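Local atomic coordinates of sensor protein DivL (Caulobacter crescentus, PDB entry 4Q20), a protein that acts as a membrane-bound sensor kinase of two-component signalling, required for cell division and growth, and phosphorylates the cell-cycle regulator CtrA. Residues A100-G105 with V226-E231; D118-A123 with V188-S193. All coordinates share one frame; numbering follows the deposited sequence.

Interaction 1 of 2, residues A100-G105 with V226-E231; sequences AQIDAG and VKALVE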
loop_
_atom_site.group_PDB
_atom_site.type_symbol
_atom_site.label_atom_id
_atom_site.label_comp_id
_atom_site.label_asym_id
_atom_site.label_seq_id
_atom_site.Cartn_x
_atom_site.Cartn_y
_atom_site.Cartn_z
ATOM N N ALA A 100 5.025 6.260 12.667
ATOM C CA ALA A 100 6.215 7.077 12.360
ATOM C C ALA A 100 6.109 8.451 13.048
ATOM O O ALA A 100 7.096 8.928 13.616
ATOM C CB ALA A 100 6.373 7.244 10.856
ATOM N N GLN A 101 4.895 9.040 13.047
ATOM C CA GLN A 101 4.551 10.314 13.693
ATOM C C GLN A 101 4.775 10.228 15.230
ATOM O O GLN A 101 5.348 11.146 15.827
ATOM C CB GLN A 101 3.085 10.638 13.370
ATOM C CG GLN A 101 2.736 12.120 13.286
ATOM C CD GLN A 101 1.239 12.344 13.370
ATOM O OE1 GLN A 101 0.450 11.702 12.668
ATOM N NE2 GLN A 101 0.812 13.259 14.235
ATOM N N ILE A 102 4.352 9.103 15.844
ATOM C CA ILE A 102 4.502 8.799 17.265
ATOM C C ILE A 102 6.007 8.602 17.604
ATOM O O ILE A 102 6.478 9.134 18.621
ATOM C CB ILE A 102 3.622 7.560 17.651
ATOM C CG1 ILE A 102 2.147 7.973 17.866
ATOM C CG2 ILE A 102 4.139 6.853 18.909
ATOM C CD1 ILE A 102 1.084 6.841 17.671
ATOM N N ASP A 103 6.751 7.859 16.747
ATOM C CA ASP A 103 8.186 7.572 16.917
ATOM C C ASP A 103 9.045 8.860 16.830
ATOM O O ASP A 103 10.049 8.985 17.538
ATOM C CB ASP A 103 8.656 6.528 15.882
ATOM C CG ASP A 103 8.172 5.094 16.118
ATOM O OD1 ASP A 103 7.683 4.798 17.235
ATOM O OD2 ASP A 103 8.285 4.268 15.188
ATOM N N ALA A 104 8.621 9.821 15.995
ATOM C CA ALA A 104 9.271 11.118 15.835
ATOM C C ALA A 104 8.878 12.091 16.970
ATOM O O ALA A 104 9.476 13.164 17.084
ATOM C CB ALA A 104 8.896 11.713 14.491
ATOM N N GLY A 105 7.888 11.705 17.790
ATOM C CA GLY A 105 7.359 12.521 18.882
ATOM C C GLY A 105 6.548 13.692 18.363
ATOM O O GLY A 105 6.422 14.709 19.046
ATOM N N VAL A 226 -2.539 0.841 19.253
ATOM C CA VAL A 226 -3.478 0.833 20.387
ATOM C C VAL A 226 -2.707 1.162 21.680
ATOM O O VAL A 226 -3.085 2.080 22.403
ATOM C CB VAL A 226 -4.204 -0.548 20.488
ATOM C CG1 VAL A 226 -4.846 -0.761 21.855
ATOM C CG2 VAL A 226 -5.236 -0.725 19.373
ATOM N N LYS A 227 -1.612 0.428 21.941
ATOM C CA LYS A 227 -0.762 0.613 23.113
ATOM C C LYS A 227 -0.195 2.025 23.171
ATOM O O LYS A 227 -0.309 2.658 24.214
ATOM C CB LYS A 227 0.366 -0.411 23.125
ATOM C CG LYS A 227 1.223 -0.308 24.386
ATOM C CD LYS A 227 2.210 -1.406 24.506
ATOM C CE LYS A 227 3.320 -1.019 25.442
ATOM N NZ LYS A 227 4.137 -2.206 25.794
ATOM N N ALA A 228 0.370 2.529 22.049
ATOM C CA ALA A 228 0.991 3.848 21.939
ATOM C C ALA A 228 -0.026 4.985 22.119
ATOM O O ALA A 228 0.288 5.980 22.772
ATOM C CB ALA A 228 1.718 3.990 20.599
ATOM N N LEU A 229 -1.227 4.833 21.570
ATOM C CA LEU A 229 -2.290 5.846 21.679
ATOM C C LEU A 229 -2.857 5.921 23.093
ATOM O O LEU A 229 -3.040 7.023 23.605
ATOM C CB LEU A 229 -3.423 5.570 20.689
ATOM C CG LEU A 229 -3.129 5.802 19.212
ATOM C CD1 LEU A 229 -4.339 5.406 18.354
ATOM C CD2 LEU A 229 -2.661 7.223 18.946
ATOM N N VAL A 230 -3.107 4.757 23.732
ATOM C CA VAL A 230 -3.626 4.690 25.094
ATOM C C VAL A 230 -2.547 5.185 26.077
ATOM O O VAL A 230 -2.874 5.879 27.042
ATOM C CB VAL A 230 -4.143 3.268 25.427
ATOM C CG1 VAL A 230 -4.463 3.115 26.900
ATOM C CG2 VAL A 230 -5.362 2.927 24.576
ATOM N N GLU A 231 -1.273 4.884 25.808
ATOM C CA GLU A 231 -0.175 5.319 26.673
ATOM C C GLU A 231 0.062 6.819 26.559
ATOM O O GLU A 231 0.544 7.421 27.518
ATOM C CB GLU A 231 1.099 4.540 26.401
ATOM C CG GLU A 231 0.984 3.135 26.929
ATOM C CD GLU A 231 2.251 2.319 27.034
ATOM O OE1 GLU A 231 3.295 2.754 26.498
ATOM O OE2 GLU A 231 2.198 1.249 27.684
#
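Ile-102 lays its two methyl ends against the methyl of Ala-228, and its longer branch also reaches Leu-229. These three side chains make the whole contact, which is apolar and small, about 108 Å² summed over both sides. Ile-102 gives up about half of that surface. Its CG2 stands 4.1 Å from CB of Ala-228. CD1 of Ile-102 lies 4.1 Å from the same CB of Ala-228, so Ala-228 sits against both branches of the isoleucine. The first torsion explains the fork: CG2 is anti to the backbone N, while CG1 lies beside that N (chi1 -81°) and carries CD1 onward. CD1 of Ile-102 then meets CD2 of Leu-229 at 4.0 Å. The two side chains cross there at about a right angle. The CB of Ala-228 points toward the facing helix, and the CA atoms of Ile-102 and Ala-228 are 7.7 Å apart. Leu-229 is buried and arrives from the flank. It also touches Met-107, as Ile-102 does, and packs on Thr-159 of helix 153-170. Beside the apolar patch, Asp-103 forms a salt bridge with Arg-210. The helix carrying Ile-102 closes with a Schellman motif at Gly-105, which has positive phi, and N of Gly-105 is hydrogen-bonded to O of Ile-102 at 3.0 Å. This is helix-helix packing between the C-terminal end of the long helix 73-103, in the HisKA part, and helix 222-232 of the GHKL ATPase fold, consistent with the interface between the dimerisation (HisKA) and catalytic (GHKL) domains of a histidine kinase.

Interaction 2 of 2, residues D118-A123 with V188-S193; sequences DLLLNA and VRLDVS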
loop_
_atom_site.group_PDB
_atom_site.type_symbol
_atom_site.label_atom_id
_atom_site.label_comp_id
_atom_site.label_asym_id
_atom_site.label_seq_id
_atom_site.Cartn_x
_atom_site.Cartn_y
_atom_site.Cartn_z
ATOM N N ASP A 118 -21.345 7.112 23.055
ATOM C CA ASP A 118 -21.336 7.392 21.624
ATOM C C ASP A 118 -20.104 6.793 20.948
ATOM O O ASP A 118 -20.233 6.235 19.855
ATOM C CB ASP A 118 -21.483 8.901 21.310
ATOM C CG ASP A 118 -20.417 9.888 21.788
ATOM O OD1 ASP A 118 -19.207 9.595 21.615
ATOM O OD2 ASP A 118 -20.791 11.040 22.145
ATOM N N LEU A 119 -18.930 6.873 21.621
ATOM C CA LEU A 119 -17.642 6.364 21.167
ATOM C C LEU A 119 -17.732 4.847 20.856
ATOM O O LEU A 119 -17.249 4.400 19.807
ATOM C CB LEU A 119 -16.597 6.657 22.262
ATOM C CG LEU A 119 -15.106 6.418 21.947
ATOM C CD1 LEU A 119 -14.508 7.585 21.185
ATOM C CD2 LEU A 119 -14.324 6.211 23.217
ATOM N N LEU A 120 -18.412 4.085 21.735
ATOM C CA LEU A 120 -18.635 2.649 21.583
ATOM C C LEU A 120 -19.625 2.336 20.454
ATOM O O LEU A 120 -19.380 1.406 19.685
ATOM C CB LEU A 120 -19.141 2.055 22.909
ATOM C CG LEU A 120 -18.095 1.345 23.783
ATOM C CD1 LEU A 120 -17.025 2.305 24.305
ATOM C CD2 LEU A 120 -18.759 0.666 24.933
ATOM N N LEU A 121 -20.733 3.103 20.343
ATOM C CA LEU A 121 -21.748 2.890 19.300
ATOM C C LEU A 121 -21.227 3.248 17.907
ATOM O O LEU A 121 -21.643 2.633 16.921
ATOM C CB LEU A 121 -23.031 3.682 19.595
ATOM C CG LEU A 121 -23.928 3.106 20.691
ATOM C CD1 LEU A 121 -24.820 4.182 21.291
ATOM C CD2 LEU A 121 -24.746 1.916 20.185
ATOM N N ASN A 122 -20.312 4.230 17.823
ATOM C CA ASN A 122 -19.715 4.646 16.552
ATOM C C ASN A 122 -18.756 3.566 16.055
ATOM O O ASN A 122 -18.733 3.293 14.856
ATOM C CB ASN A 122 -19.033 6.001 16.687
ATOM C CG ASN A 122 -19.996 7.120 17.016
ATOM O OD1 ASN A 122 -21.213 6.950 17.000
ATOM N ND2 ASN A 122 -19.481 8.271 17.409
ATOM N N ALA A 123 -18.030 2.897 16.976
ATOM C CA ALA A 123 -17.115 1.826 16.590
ATOM C C ALA A 123 -17.898 0.587 16.122
ATOM O O ALA A 123 -17.456 -0.111 15.205
ATOM C CB ALA A 123 -16.184 1.483 17.740
ATOM N N VAL A 188 -11.468 4.707 33.813
ATOM C CA VAL A 188 -12.451 4.214 32.870
ATOM C C VAL A 188 -11.743 3.127 32.077
ATOM O O VAL A 188 -10.621 3.332 31.625
ATOM C CB VAL A 188 -13.109 5.322 32.004
ATOM C CG1 VAL A 188 -13.730 4.759 30.719
ATOM C CG2 VAL A 188 -14.164 6.061 32.818
ATOM N N ARG A 189 -12.362 1.958 31.973
ATOM C CA ARG A 189 -11.793 0.850 31.220
ATOM C C ARG A 189 -12.686 0.482 30.041
ATOM O O ARG A 189 -13.879 0.243 30.213
ATOM C CB ARG A 189 -11.483 -0.375 32.108
ATOM C CG ARG A 189 -12.653 -1.004 32.860
ATOM C CD ARG A 189 -12.187 -2.149 33.741
ATOM N NE ARG A 189 -11.885 -3.366 32.980
ATOM C CZ ARG A 189 -11.092 -4.339 33.416
ATOM N NH1 ARG A 189 -10.503 -4.245 34.605
ATOM N NH2 ARG A 189 -10.871 -5.407 32.665
ATOM N N LEU A 190 -12.105 0.462 28.842
ATOM C CA LEU A 190 -12.792 0.090 27.605
ATOM C C LEU A 190 -12.410 -1.346 27.266
ATOM O O LEU A 190 -11.225 -1.638 27.127
ATOM C CB LEU A 190 -12.425 1.061 26.453
ATOM C CG LEU A 190 -12.545 2.570 26.751
ATOM C CD1 LEU A 190 -11.949 3.383 25.651
ATOM C CD2 LEU A 190 -13.979 2.995 26.979
ATOM N N ASP A 191 -13.386 -2.252 27.189
ATOM C CA ASP A 191 -13.078 -3.653 26.893
ATOM C C ASP A 191 -13.597 -4.074 25.525
ATOM O O ASP A 191 -14.642 -3.602 25.084
ATOM C CB ASP A 191 -13.649 -4.595 27.969
ATOM C CG ASP A 191 -13.339 -4.208 29.404
ATOM O OD1 ASP A 191 -12.297 -4.664 29.924
ATOM O OD2 ASP A 191 -14.185 -3.499 30.036
ATOM N N VAL A 192 -12.850 -4.939 24.839
ATOM C CA VAL A 192 -13.245 -5.496 23.545
ATOM C C VAL A 192 -13.018 -7.004 23.671
ATOM O O VAL A 192 -11.893 -7.511 23.556
ATOM C CB VAL A 192 -12.575 -4.854 22.291
ATOM C CG1 VAL A 192 -13.034 -5.556 21.016
ATOM C CG2 VAL A 192 -12.872 -3.359 22.210
ATOM N N SER A 193 -14.100 -7.698 24.009
ATOM C CA SER A 193 -14.137 -9.135 24.247
ATOM C C SER A 193 -14.548 -9.875 22.971
ATOM O O SER A 193 -15.302 -9.347 22.159
ATOM C CB SER A 193 -15.104 -9.434 25.382
ATOM O OG SER A 193 -15.450 -10.809 25.401
#
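Leu-120 and Leu-190 meet through one methyl each, CD1 of Leu-120 lying 4.1 Å from CD2 of Leu-190. The two side chains meet at a slant. The other methyl of Leu-190, CD1, faces CD2 of Leu-119 at a looser 4.4 Å. Leu-190 thus spreads its two branches over two neighbouring leucines of the helix, and it gives about half of the 87 Å² buried between the segments. With CG beside the backbone N (chi1 -50°), both methyls of Leu-190 come to face the helix. Its CB points from the strand toward the helix. Leu-119 also points its CB across the contact, whereas Leu-120 leaves the helix from the flank and only its end comes near. The CA atoms of Leu-120 and Leu-190 remain 8.8 Å apart, so the leucine side chains span the gap between helix and sheet. All three leucines are buried.

Further out, Leu-119 packs on Leu-156 and Leu-160 of helix 153-170. Leu-190 touches Ala-181 and Leu-253 on the strands to either side of its own. Its backbone is hydrogen-bonded to Cys-251, which helps fix the strand in the sheet. The next residue, Asp-191, turns away from the helix and forms a salt bridge with Arg-189. Its OD1 takes a hydrogen bond of 3.2 Å from NH2 of Arg-189 through the syn lone pair, with OD1 only 7° out of the guanidinium plane. The hydrogen bond from NE is weak. Asp-191 OD1 is also hydrogen-bonded to Thr-250.

The strand therefore separates its chemistry by face: leucine toward the helix layer of the alpha/beta sandwich, a salt bridge on the other side. Across the contact itself only methyl groups meet, which implies cohesion by dispersion and the hydrophobic effect, with no directional bond to set the spacing.

How the interactions relate
Interaction 2 is nested along the chain inside the loop closed by interaction 1. Their centres lie about 20 Å apart, and their nearest atoms about 7 Å, without touching. Helix 153-170 links them. Leu-229 of interaction 1 packs on its Thr-159, and Leu-119 of interaction 2 on its Leu-156 and Leu-160. Strand 247-254 is a second link: Leu-253 is touched by Val-230, next to Leu-229, and by Leu-190. Interaction 2 lies inside the ATPase fold, between helix layer and sheet. Interaction 1 joins that fold to the end of helix 73-103. Both are apolar packing, and neither includes Tyr-49, the autophosphorylation site, which is unmodified in this structure.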